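Local coordinates for exported protein (Bacteroides fragilis, PDB 4I17) that is of unknown function but folds as an all-helical TPR-repeat protein, an architecture that commonly serves as a scaffold for binding other proteins, at residues Val161-Asn166 with Asp193-Lys198; Asp154-Leu159 with Leu203-Thr208; Ile118-Glu123 with Glu137-His142; Glu60-Phe65 with Ala84-Met89. All blocks are in the same frame, centred on the assembly; numbering follows the deposited sequence.

In the fold
All four contacts join antiparallel helices of one elongated, strand-free chain, whose radius of gyration is 25 Å. Contact 4 comes first in sequence, on helices 58-70 and 75-88. Contact 3 follows on helices 110-129 and 133-143, with its centre about 23 Å from that of contact 4. Contacts 1 and 2 lie on the same pair, helices 149-174 and 182-209, with centres about 12 Å apart and contact 1 nested inside the loop that contact 2 closes. Helix 133-143 ties contact 3 to both of these; toward contact 2, Tyr140 packs on Leu159. Such stepwise stacking of neighbouring helices is how a TPR array extends.

Contact 1. Residues Val161-Asn166 with Asp193-Lys198; sequences VLFYNN and DAAFKK
Lys198 NZ is held in a salt bridge to Glu137 of helix 133-143, and on the way there its chain passes over the ring of Phe163. Lys198 CE sits 4.0 Å from the centroid of the Phe163 ring and 21° off the ring normal, a CH-pi contact over one face, while Lys198 NZ itself comes to 3.4 Å from Phe163 CZ, near the rim. A bend about the CG–CD bond (chi3 93°) lays the lysine chain over the ring. On the opposite face lies Leu162 CG. Beside this pair the two segments run closest, Phe163 opposite Ala195: the axes of the short segments come within 7.7 Å, and Phe163 CB is 3.4 Å from Ala195 O. The small Ala195 is consistent with this close approach, its CB lying 3.6 Å from Phe163 O and 3.8 Å from Asn166 ND2. On the flank toward helix 214-224, Phe196 CE1 meets the edge of the Tyr164 ring, in its plane, at 3.8 Å from Tyr164 CD1, in one of the tyrosine's two conformers. No hydrogen bond links the two segments; their hold is apolar and aromatic, with the lysine's charge met by a third helix, which couples this pair to its predecessor in the chain.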
# COMPACT_ATOMS: atom_id res chain seq x y z
N VAL A 161 -15.01 -11.90 1.35
CA VAL A 161 -15.90 -11.70 0.19
C VAL A 161 -15.34 -12.44 -1.05
O VAL A 161 -16.11 -13.03 -1.84
CB VAL A 161 -16.08 -10.19 -0.11
CG1 VAL A 161 -16.79 -9.98 -1.44
CG2 VAL A 161 -16.84 -9.50 1.03
N LEU A 162 -14.01 -12.33 -1.26
CA LEU A 162 -13.35 -12.99 -2.41
C LEU A 162 -13.70 -14.48 -2.41
O LEU A 162 -14.11 -15.05 -3.44
CB LEU A 162 -11.82 -12.80 -2.27
CG LEU A 162 -10.93 -13.61 -3.25
CD1 LEU A 162 -11.00 -13.01 -4.66
CD2 LEU A 162 -9.46 -13.54 -2.78
N PHE A 163 -13.47 -15.15 -1.26
CA PHE A 163 -13.75 -16.61 -1.19
C PHE A 163 -15.24 -16.95 -1.16
O PHE A 163 -15.62 -17.98 -1.71
CB PHE A 163 -12.97 -17.26 -0.02
CG PHE A 163 -11.53 -17.39 -0.49
CD1 PHE A 163 -11.18 -18.35 -1.45
CD2 PHE A 163 -10.56 -16.49 -0.08
CE1 PHE A 163 -9.88 -18.41 -1.97
CE2 PHE A 163 -9.24 -16.59 -0.56
CZ PHE A 163 -8.92 -17.54 -1.51
N TYR A 164 -16.08 -16.09 -0.58
CA TYR A 164 -17.54 -16.31 -0.58
C TYR A 164 -18.07 -16.24 -2.04
O TYR A 164 -18.85 -17.11 -2.46
CB TYR A 164 -18.23 -15.26 0.32
CG TYR A 164 -19.74 -15.29 0.36
CD1 TYR A 164 -20.44 -16.50 0.27
CD2 TYR A 164 -20.48 -14.13 0.59
CE1 TYR A 164 -21.84 -16.53 0.31
CE2 TYR A 164 -21.87 -14.16 0.66
CZ TYR A 164 -22.55 -15.36 0.52
OH TYR A 164 -23.92 -15.39 0.59
N ASN A 165 -17.57 -15.28 -2.82
CA ASN A 165 -17.99 -15.13 -4.24
C ASN A 165 -17.47 -16.30 -5.07
O ASN A 165 -18.16 -16.81 -5.95
CB ASN A 165 -17.51 -13.81 -4.83
CG ASN A 165 -18.30 -12.64 -4.33
OD1 ASN A 165 -19.33 -12.80 -3.65
ND2 ASN A 165 -17.88 -11.44 -4.69
N ASN A 166 -16.25 -16.74 -4.76
CA ASN A 166 -15.67 -17.87 -5.46
C ASN A 166 -16.48 -19.17 -5.17
O ASN A 166 -16.86 -19.86 -6.12
CB ASN A 166 -14.23 -18.01 -5.07
CG ASN A 166 -13.53 -19.11 -5.80
OD1 ASN A 166 -13.58 -19.22 -7.03
ND2 ASN A 166 -12.88 -19.94 -5.04
N ASP A 193 -17.05 -25.98 -0.95
CA ASP A 193 -16.93 -26.18 0.51
C ASP A 193 -15.61 -25.61 1.03
O ASP A 193 -15.60 -24.90 2.03
CB ASP A 193 -17.05 -27.67 0.88
CG ASP A 193 -17.37 -27.92 2.35
OD1 ASP A 193 -18.29 -27.26 2.88
OD2 ASP A 193 -16.77 -28.83 2.95
N ALA A 194 -14.50 -25.88 0.32
CA ALA A 194 -13.18 -25.36 0.72
C ALA A 194 -13.17 -23.82 0.67
O ALA A 194 -12.65 -23.17 1.61
CB ALA A 194 -12.12 -25.92 -0.21
N ALA A 195 -13.73 -23.22 -0.39
CA ALA A 195 -13.81 -21.74 -0.52
C ALA A 195 -14.65 -21.16 0.62
O ALA A 195 -14.23 -20.19 1.24
CB ALA A 195 -14.43 -21.38 -1.86
N PHE A 196 -15.83 -21.74 0.90
CA PHE A 196 -16.70 -21.24 1.97
C PHE A 196 -16.04 -21.38 3.32
O PHE A 196 -16.17 -20.49 4.17
CB PHE A 196 -18.06 -21.96 1.99
CG PHE A 196 -18.98 -21.69 0.81
CD1 PHE A 196 -19.11 -20.40 0.29
CD2 PHE A 196 -19.69 -22.73 0.21
CE1 PHE A 196 -19.99 -20.15 -0.79
CE2 PHE A 196 -20.55 -22.48 -0.87
CZ PHE A 196 -20.70 -21.19 -1.35
N LYS A 197 -15.30 -22.47 3.55
CA LYS A 197 -14.61 -22.62 4.83
C LYS A 197 -13.49 -21.57 4.97
O LYS A 197 -13.34 -21.01 6.06
CB LYS A 197 -14.10 -24.05 4.98
CG LYS A 197 -15.26 -24.97 5.38
CD LYS A 197 -14.87 -26.44 5.46
CE LYS A 197 -16.06 -27.28 5.86
NZ LYS A 197 -15.75 -28.73 5.80
N LYS A 198 -12.77 -21.24 3.88
CA LYS A 198 -11.75 -20.16 3.97
C LYS A 198 -12.42 -18.85 4.27
O LYS A 198 -11.94 -18.08 5.11
CB LYS A 198 -10.97 -20.01 2.64
CG LYS A 198 -9.86 -21.01 2.47
CD LYS A 198 -9.19 -20.83 1.10
CE LYS A 198 -7.99 -19.91 1.16
NZ LYS A 198 -7.11 -20.06 -0.03

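Contact 2. Residues Asp154-Leu159 with Leu203-Thr208; sequences DALYSL and LGEAVT
Leucine-on-alanine and leucine-on-tyrosine packing joins two long antiparallel helices here, 149-174 and 182-209, in a buried contact near the C-terminal end of the array. The axes of the short segments approach to 8.1 Å with a signed crossing angle of -153°, and no hydrogen bond spans the segments. At the centre Leu156 CB rests 3.9 Å from Ala206 CB. The leucine's two methyls then divide their partners: Leu156 CD1 lies 3.8 Å from Glu205 CB, and, in one of the glutamate's two conformers, Leu156 CD2 lies 3.9 Å from Glu205 OE2. In that conformer the two side chains cross at about a right angle, and both CB and the carboxylate end of Glu205 lie against the leucine's methyls. Tyr157 makes the second patch, its CD1 being 3.8 Å from Leu203 CD2, which approaches the ring obliquely. With CG anti to the backbone N (chi1 -174°), the tyrosine ring is carried toward that leucine branch. Within helix 149-174, Ser158 OG donates to Asp154 O at 2.9 Å, and this carbonyl also accepts from Ser158 N on the opposite face of its plane. Helix 214-224 covers the Tyr157 and Leu203 flank through Ile216 and Met219, whereas Ala155 and Leu159 turn to helix 133-143, placing helix 149-174 between its neighbours.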
# COMPACT_ATOMS: atom_id res chain seq x y z
N ASP A 154 -10.34 -4.62 7.18
CA ASP A 154 -10.90 -4.58 5.81
C ASP A 154 -10.10 -5.45 4.78
O ASP A 154 -10.69 -5.90 3.80
CB ASP A 154 -11.09 -3.15 5.38
CG ASP A 154 -12.26 -2.57 6.19
OD1 ASP A 154 -13.44 -2.81 5.80
OD2 ASP A 154 -12.01 -1.99 7.28
N ALA A 155 -8.84 -5.82 5.07
CA ALA A 155 -8.14 -6.78 4.20
C ALA A 155 -8.77 -8.18 4.42
O ALA A 155 -8.99 -8.92 3.45
CB ALA A 155 -6.65 -6.79 4.52
N LEU A 156 -9.08 -8.53 5.68
CA LEU A 156 -9.72 -9.83 6.01
C LEU A 156 -11.13 -9.89 5.48
O LEU A 156 -11.56 -10.93 4.98
CB LEU A 156 -9.71 -10.06 7.53
CG LEU A 156 -8.33 -10.29 8.10
CD1 LEU A 156 -8.34 -10.14 9.60
CD2 LEU A 156 -7.76 -11.65 7.71
N TYR A 157 -11.88 -8.77 5.59
CA TYR A 157 -13.24 -8.73 5.04
C TYR A 157 -13.20 -8.90 3.50
O TYR A 157 -14.02 -9.66 2.93
CB TYR A 157 -13.83 -7.38 5.46
CG TYR A 157 -15.28 -7.07 5.16
CD1 TYR A 157 -16.17 -8.07 4.76
CD2 TYR A 157 -15.79 -5.79 5.36
CE1 TYR A 157 -17.51 -7.77 4.49
CE2 TYR A 157 -17.12 -5.49 5.09
CZ TYR A 157 -17.98 -6.49 4.69
OH TYR A 157 -19.29 -6.15 4.49
N SER A 158 -12.21 -8.27 2.81
CA SER A 158 -12.05 -8.41 1.35
C SER A 158 -11.73 -9.88 1.01
O SER A 158 -12.30 -10.39 0.06
CB SER A 158 -10.91 -7.51 0.87
OG SER A 158 -11.27 -6.15 1.00
N LEU A 159 -10.91 -10.57 1.84
CA LEU A 159 -10.60 -12.00 1.63
C LEU A 159 -11.84 -12.85 1.83
O LEU A 159 -12.07 -13.80 1.08
CB LEU A 159 -9.49 -12.43 2.59
CG LEU A 159 -8.09 -11.95 2.14
CD1 LEU A 159 -7.13 -11.85 3.31
CD2 LEU A 159 -7.53 -12.88 1.03
N LEU A 203 -13.54 -14.12 7.66
CA LEU A 203 -14.57 -13.22 8.19
C LEU A 203 -14.61 -13.29 9.70
O LEU A 203 -14.73 -12.27 10.36
CB LEU A 203 -15.94 -13.55 7.57
CG LEU A 203 -16.08 -13.24 6.07
CD1 LEU A 203 -17.33 -13.87 5.51
CD2 LEU A 203 -16.13 -11.70 5.81
N GLY A 204 -14.44 -14.48 10.25
CA GLY A 204 -14.37 -14.67 11.70
C GLY A 204 -13.25 -13.84 12.31
O GLY A 204 -13.45 -13.20 13.35
N GLU A 205 -12.08 -13.84 11.65
CA GLU A 205 -10.89 -13.07 12.05
C GLU A 205 -11.20 -11.57 12.06
O GLU A 205 -10.79 -10.87 12.98
CB GLU A 205 -9.75 -13.36 11.07
CG GLU A 205 -9.00 -14.66 11.27
CD GLU A 205 -7.72 -14.62 10.46
OE1 GLU A 205 -6.76 -13.95 10.90
OE2 GLU A 205 -7.72 -15.16 9.33
N ALA A 206 -11.94 -11.08 11.04
CA ALA A 206 -12.34 -9.67 10.88
C ALA A 206 -13.33 -9.26 11.98
O ALA A 206 -13.14 -8.21 12.59
CB ALA A 206 -13.00 -9.48 9.52
N VAL A 207 -14.34 -10.12 12.26
CA VAL A 207 -15.33 -9.88 13.33
C VAL A 207 -14.60 -9.74 14.69
O VAL A 207 -14.91 -8.84 15.48
CB VAL A 207 -16.39 -11.02 13.35
CG1 VAL A 207 -17.26 -10.96 14.61
CG2 VAL A 207 -17.27 -10.98 12.10
N THR A 208 -13.63 -10.63 14.95
CA THR A 208 -12.86 -10.58 16.22
C THR A 208 -12.14 -9.24 16.36
O THR A 208 -12.20 -8.62 17.43
CB THR A 208 -11.90 -11.77 16.27
OG1 THR A 208 -12.71 -12.95 16.38
CG2 THR A 208 -10.90 -11.69 17.40

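Contact 3. Residues Ile118-Glu123 with Glu137-His142; sequences IYYLKE and EENYKH
The Tyr120 ring is covered on both faces: His142 CB stands over the centre of one, and Tyr119 CD2, from the preceding residue, over the centre of the other. His142 CB lies 3.5 Å from the Tyr120 centroid and 5° off the normal, a CH-pi contact that is nearly vertical. Beyond CB the imidazole continues as an offset stack on the same phenol, with the Tyr120 and His142 centroids 4.8 Å apart and planes at 18°. At the edge of the Tyr120 ring, in its plane, Asn139 OD1 comes to 3.3 Å from Tyr120 CD1, an approach to a C-H rather than to a polar hydrogen. The same OD1 lies 3.3 Å from Glu123 CB, while Asn139 ND2 is turned back to bond Lys135 O in its own helix, which fixes the rotation of the amide. The imidazole has a weak bond from His142 NE2 to Glu138 OE1, at 3.3 Å, in one of the two conformers of Glu138, and His142 ND1 has another weak one to Asp145. On the other flank Leu121 O approaches the Tyr140 ring obliquely, 3.6 Å from Tyr140 CE1, and Tyr140 CD1 is 4.1 Å from Leu121 CD2. The axes of the short segments approach to 7.7 Å at a crossing angle of -160°, so helices 110-129 and 133-143 lie antiparallel. Helix 92-105 touches Tyr119 and Tyr120 through Ile96, and helix 149-174 also packs on helix 133-143, with Leu159 and Phe163 against Glu137.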
# COMPACT_ATOMS: atom_id res chain seq x y z
N ILE A 118 -3.48 0.69 1.22
CA ILE A 118 -4.33 1.10 0.08
C ILE A 118 -3.77 0.47 -1.21
O ILE A 118 -4.55 0.00 -2.05
CB ILE A 118 -4.46 2.65 0.01
CG1 ILE A 118 -5.44 3.09 1.13
CG2 ILE A 118 -4.95 3.15 -1.38
CD1 ILE A 118 -5.28 4.51 1.55
N TYR A 119 -2.46 0.45 -1.34
CA TYR A 119 -1.83 -0.10 -2.55
C TYR A 119 -2.26 -1.57 -2.77
O TYR A 119 -2.68 -1.96 -3.87
CB TYR A 119 -0.30 -0.02 -2.43
CG TYR A 119 0.38 -0.69 -3.60
CD1 TYR A 119 0.60 0.01 -4.79
CD2 TYR A 119 0.75 -2.03 -3.54
CE1 TYR A 119 1.18 -0.62 -5.89
CE2 TYR A 119 1.33 -2.67 -4.64
CZ TYR A 119 1.57 -1.95 -5.80
OH TYR A 119 2.17 -2.55 -6.88
N TYR A 120 -2.09 -2.39 -1.71
CA TYR A 120 -2.41 -3.79 -1.79
C TYR A 120 -3.92 -4.05 -1.87
O TYR A 120 -4.31 -5.02 -2.53
CB TYR A 120 -1.77 -4.56 -0.63
CG TYR A 120 -0.31 -4.84 -0.93
CD1 TYR A 120 0.06 -5.60 -2.04
CD2 TYR A 120 0.70 -4.34 -0.11
CE1 TYR A 120 1.40 -5.88 -2.31
CE2 TYR A 120 2.04 -4.62 -0.37
CZ TYR A 120 2.39 -5.37 -1.48
OH TYR A 120 3.71 -5.65 -1.76
N LEU A 121 -4.76 -3.22 -1.22
CA LEU A 121 -6.22 -3.43 -1.35
C LEU A 121 -6.68 -3.12 -2.80
O LEU A 121 -7.51 -3.84 -3.35
CB LEU A 121 -6.98 -2.55 -0.37
CG LEU A 121 -6.79 -2.89 1.13
CD1 LEU A 121 -7.30 -1.76 2.01
CD2 LEU A 121 -7.41 -4.21 1.48
N LYS A 122 -6.09 -2.09 -3.41
CA LYS A 122 -6.40 -1.70 -4.80
C LYS A 122 -5.91 -2.78 -5.77
O LYS A 122 -6.64 -3.11 -6.70
CB LYS A 122 -5.77 -0.35 -5.14
N GLU A 123 -4.70 -3.35 -5.54
CA GLU A 123 -4.16 -4.45 -6.35
C GLU A 123 -5.07 -5.67 -6.23
O GLU A 123 -5.42 -6.28 -7.25
CB GLU A 123 -2.73 -4.82 -5.94
CG GLU A 123 -1.68 -3.82 -6.39
CD GLU A 123 -1.59 -3.70 -7.90
OE1 GLU A 123 -1.15 -4.69 -8.53
OE2 GLU A 123 -2.05 -2.68 -8.45
N GLU A 137 -5.87 -12.89 -3.61
CA GLU A 137 -5.62 -13.38 -2.25
C GLU A 137 -4.23 -12.97 -1.79
O GLU A 137 -4.10 -12.47 -0.67
CB GLU A 137 -5.80 -14.90 -2.17
CG GLU A 137 -5.55 -15.41 -0.74
CD GLU A 137 -5.68 -16.90 -0.53
OE1 GLU A 137 -5.46 -17.65 -1.51
OE2 GLU A 137 -6.04 -17.32 0.59
N GLU A 138 -3.20 -13.15 -2.65
CA GLU A 138 -1.82 -12.75 -2.33
C GLU A 138 -1.75 -11.27 -1.94
O GLU A 138 -1.11 -10.91 -0.95
CB GLU A 138 -0.89 -13.03 -3.52
CG GLU A 138 0.13 -14.13 -3.26
CD GLU A 138 1.36 -13.73 -2.47
OE1 GLU A 138 2.06 -12.78 -2.88
OE2 GLU A 138 1.64 -14.41 -1.45
N ASN A 139 -2.42 -10.39 -2.72
CA ASN A 139 -2.41 -8.95 -2.48
C ASN A 139 -3.19 -8.59 -1.22
O ASN A 139 -2.68 -7.84 -0.38
CB ASN A 139 -2.94 -8.20 -3.71
CG ASN A 139 -1.87 -8.15 -4.77
OD1 ASN A 139 -0.96 -7.34 -4.70
ND2 ASN A 139 -1.87 -9.10 -5.69
N TYR A 140 -4.41 -9.13 -1.03
CA TYR A 140 -5.12 -8.81 0.21
C TYR A 140 -4.37 -9.32 1.43
O TYR A 140 -4.38 -8.64 2.44
CB TYR A 140 -6.54 -9.38 0.22
CG TYR A 140 -7.47 -8.82 -0.84
CD1 TYR A 140 -7.59 -7.45 -1.03
CD2 TYR A 140 -8.34 -9.66 -1.54
CE1 TYR A 140 -8.54 -6.92 -1.91
CE2 TYR A 140 -9.28 -9.15 -2.43
CZ TYR A 140 -9.37 -7.78 -2.62
OH TYR A 140 -10.31 -7.25 -3.46
N LYS A 141 -3.68 -10.47 1.33
CA LYS A 141 -2.86 -10.97 2.47
C LYS A 141 -1.76 -10.01 2.84
O LYS A 141 -1.50 -9.80 4.03
CB LYS A 141 -2.27 -12.35 2.16
CG LYS A 141 -3.32 -13.43 2.30
CD LYS A 141 -2.70 -14.71 2.83
CE LYS A 141 -3.76 -15.74 3.11
NZ LYS A 141 -3.56 -16.45 4.41
N HIS A 142 -1.13 -9.37 1.83
CA HIS A 142 -0.09 -8.36 2.11
C HIS A 142 -0.68 -7.17 2.84
O HIS A 142 -0.02 -6.60 3.70
CB HIS A 142 0.57 -7.90 0.83
CG HIS A 142 1.61 -8.84 0.30
ND1 HIS A 142 2.85 -8.97 0.92
CD2 HIS A 142 1.60 -9.60 -0.82
CE1 HIS A 142 3.54 -9.82 0.17
NE2 HIS A 142 2.82 -10.25 -0.87

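Contact 4. Residues Glu60-Phe65 with Ala84-Met89; sequences EAADYF and AAYRDM
Antiparallel helix packing of the TPR fold is represented here by helices 58-70 and 75-88, consecutive in the chain, which meet through the alanines Ala61, Ala62 and Ala85. The angle between the N-to-C directions of the short segments is 167°, close to fully antiparallel, with the axes 9.2 Å apart at closest approach. That spacing goes with the sparse contact: 154 Å² is buried in all, and no hydrogen bond crosses. Ala85 CB carries the centre of the contact. It points toward the other helix and lies 4.0 Å from Ala61 CB and 4.1 Å from Ala62 N, so it sits against the backbone joining Ala61 and Ala62. Ala62 CB, directed back across the interface, has larger partners at the side: Tyr86 CE2 at 3.9 Å, with Ala62 CB oblique to the ring, and the selenomethionine methyl Met89 CE at 4.3 Å. With Tyr86 CG anti to its carbonyl carbon (chi1 -81°), the CE2 corner of the ring is turned to Ala62 CB. Around this small-residue seam the neighbouring helices complete the packing: Ala61 also touches Ala52 and Asp53 of helix 42-54, and Tyr86 is backed by Glu94 and Thr98 of helix 92-105. Within its own segment, Met89 CE lies over one face of the Tyr86 ring, 3.6 Å above its plane and off-centre.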
# COMPACT_ATOMS: atom_id res chain seq x y z
N GLU A 60 15.78 13.01 -9.05
CA GLU A 60 16.54 13.88 -8.15
C GLU A 60 15.84 13.89 -6.78
O GLU A 60 16.51 13.76 -5.75
CB GLU A 60 16.66 15.28 -8.78
CG GLU A 60 17.34 15.25 -10.15
CD GLU A 60 16.51 15.12 -11.43
OE1 GLU A 60 15.54 14.33 -11.50
OE2 GLU A 60 16.91 15.80 -12.41
N ALA A 61 14.48 13.98 -6.77
CA ALA A 61 13.71 13.98 -5.52
C ALA A 61 14.04 12.72 -4.69
O ALA A 61 14.42 12.82 -3.50
CB ALA A 61 12.21 14.04 -5.83
N ALA A 62 14.00 11.56 -5.34
CA ALA A 62 14.28 10.28 -4.70
C ALA A 62 15.70 10.28 -4.11
O ALA A 62 15.88 9.87 -2.96
CB ALA A 62 14.10 9.13 -5.70
N ASP A 63 16.68 10.86 -4.82
CA ASP A 63 18.07 10.96 -4.34
C ASP A 63 18.16 11.82 -3.07
O ASP A 63 18.87 11.44 -2.14
CB ASP A 63 19.02 11.53 -5.44
CG ASP A 63 19.29 10.54 -6.58
OD1 ASP A 63 19.22 9.33 -6.34
OD2 ASP A 63 19.57 11.00 -7.71
N TYR A 64 17.49 12.97 -3.03
CA TYR A 64 17.52 13.82 -1.85
C TYR A 64 16.75 13.20 -0.68
O TYR A 64 17.26 13.24 0.44
CB TYR A 64 17.02 15.25 -2.15
CG TYR A 64 18.06 15.95 -3.00
CD1 TYR A 64 19.30 16.28 -2.47
CD2 TYR A 64 17.85 16.15 -4.36
CE1 TYR A 64 20.30 16.83 -3.28
CE2 TYR A 64 18.84 16.71 -5.17
CZ TYR A 64 20.06 17.04 -4.63
OH TYR A 64 21.03 17.56 -5.45
N PHE A 65 15.58 12.59 -0.92
CA PHE A 65 14.91 11.92 0.22
C PHE A 65 15.80 10.79 0.78
O PHE A 65 15.79 10.56 1.98
CB PHE A 65 13.54 11.39 -0.21
CG PHE A 65 12.54 12.48 -0.50
CD1 PHE A 65 12.19 13.42 0.47
CD2 PHE A 65 11.90 12.55 -1.75
CE1 PHE A 65 11.22 14.38 0.22
CE2 PHE A 65 10.92 13.51 -2.00
CZ PHE A 65 10.57 14.41 -1.00
N ALA A 84 6.44 8.70 -3.24
CA ALA A 84 5.67 9.60 -4.10
C ALA A 84 6.42 9.93 -5.38
O ALA A 84 5.80 10.06 -6.44
CB ALA A 84 5.30 10.88 -3.36
N ALA A 85 7.75 10.10 -5.28
CA ALA A 85 8.58 10.39 -6.45
C ALA A 85 8.50 9.22 -7.44
O ALA A 85 8.35 9.45 -8.63
CB ALA A 85 10.02 10.65 -6.01
N TYR A 86 8.53 7.97 -6.93
CA TYR A 86 8.43 6.78 -7.80
C TYR A 86 7.02 6.63 -8.38
O TYR A 86 6.90 6.26 -9.55
CB TYR A 86 8.88 5.54 -7.05
CG TYR A 86 10.39 5.44 -7.06
CD1 TYR A 86 11.08 5.19 -8.25
CD2 TYR A 86 11.13 5.59 -5.90
CE1 TYR A 86 12.47 5.09 -8.26
CE2 TYR A 86 12.52 5.53 -5.91
CZ TYR A 86 13.18 5.25 -7.09
OH TYR A 86 14.55 5.12 -7.10
N ARG A 87 5.97 6.99 -7.61
CA ARG A 87 4.57 7.02 -8.08
C ARG A 87 4.47 8.00 -9.26
O ARG A 87 3.87 7.70 -10.29
CB ARG A 87 3.66 7.45 -6.90
CG ARG A 87 2.15 7.30 -7.15
CD ARG A 87 1.32 7.63 -5.91
NE ARG A 87 1.49 9.03 -5.49
CZ ARG A 87 1.58 9.43 -4.22
NH1 ARG A 87 1.47 8.56 -3.23
NH2 ARG A 87 1.76 10.72 -3.94
N ASP A 88 5.10 9.18 -9.13
CA ASP A 88 5.13 10.24 -10.16
C ASP A 88 5.91 9.78 -11.41
O ASP A 88 5.59 10.18 -12.53
CB ASP A 88 5.72 11.51 -9.58
CG ASP A 88 4.86 12.22 -8.55
OD1 ASP A 88 3.62 12.07 -8.61
OD2 ASP A 88 5.42 12.99 -7.72
N MSE A 89 6.91 8.88 -11.23
CA MSE A 89 7.65 8.24 -12.34
C MSE A 89 6.87 7.06 -12.92
O MSE A 89 7.39 6.38 -13.82
CB MSE A 89 9.02 7.75 -11.88
CG MSE A 89 10.06 8.87 -11.79
SE MSE A 89 11.75 8.17 -11.10
CE MSE A 89 11.67 8.60 -9.18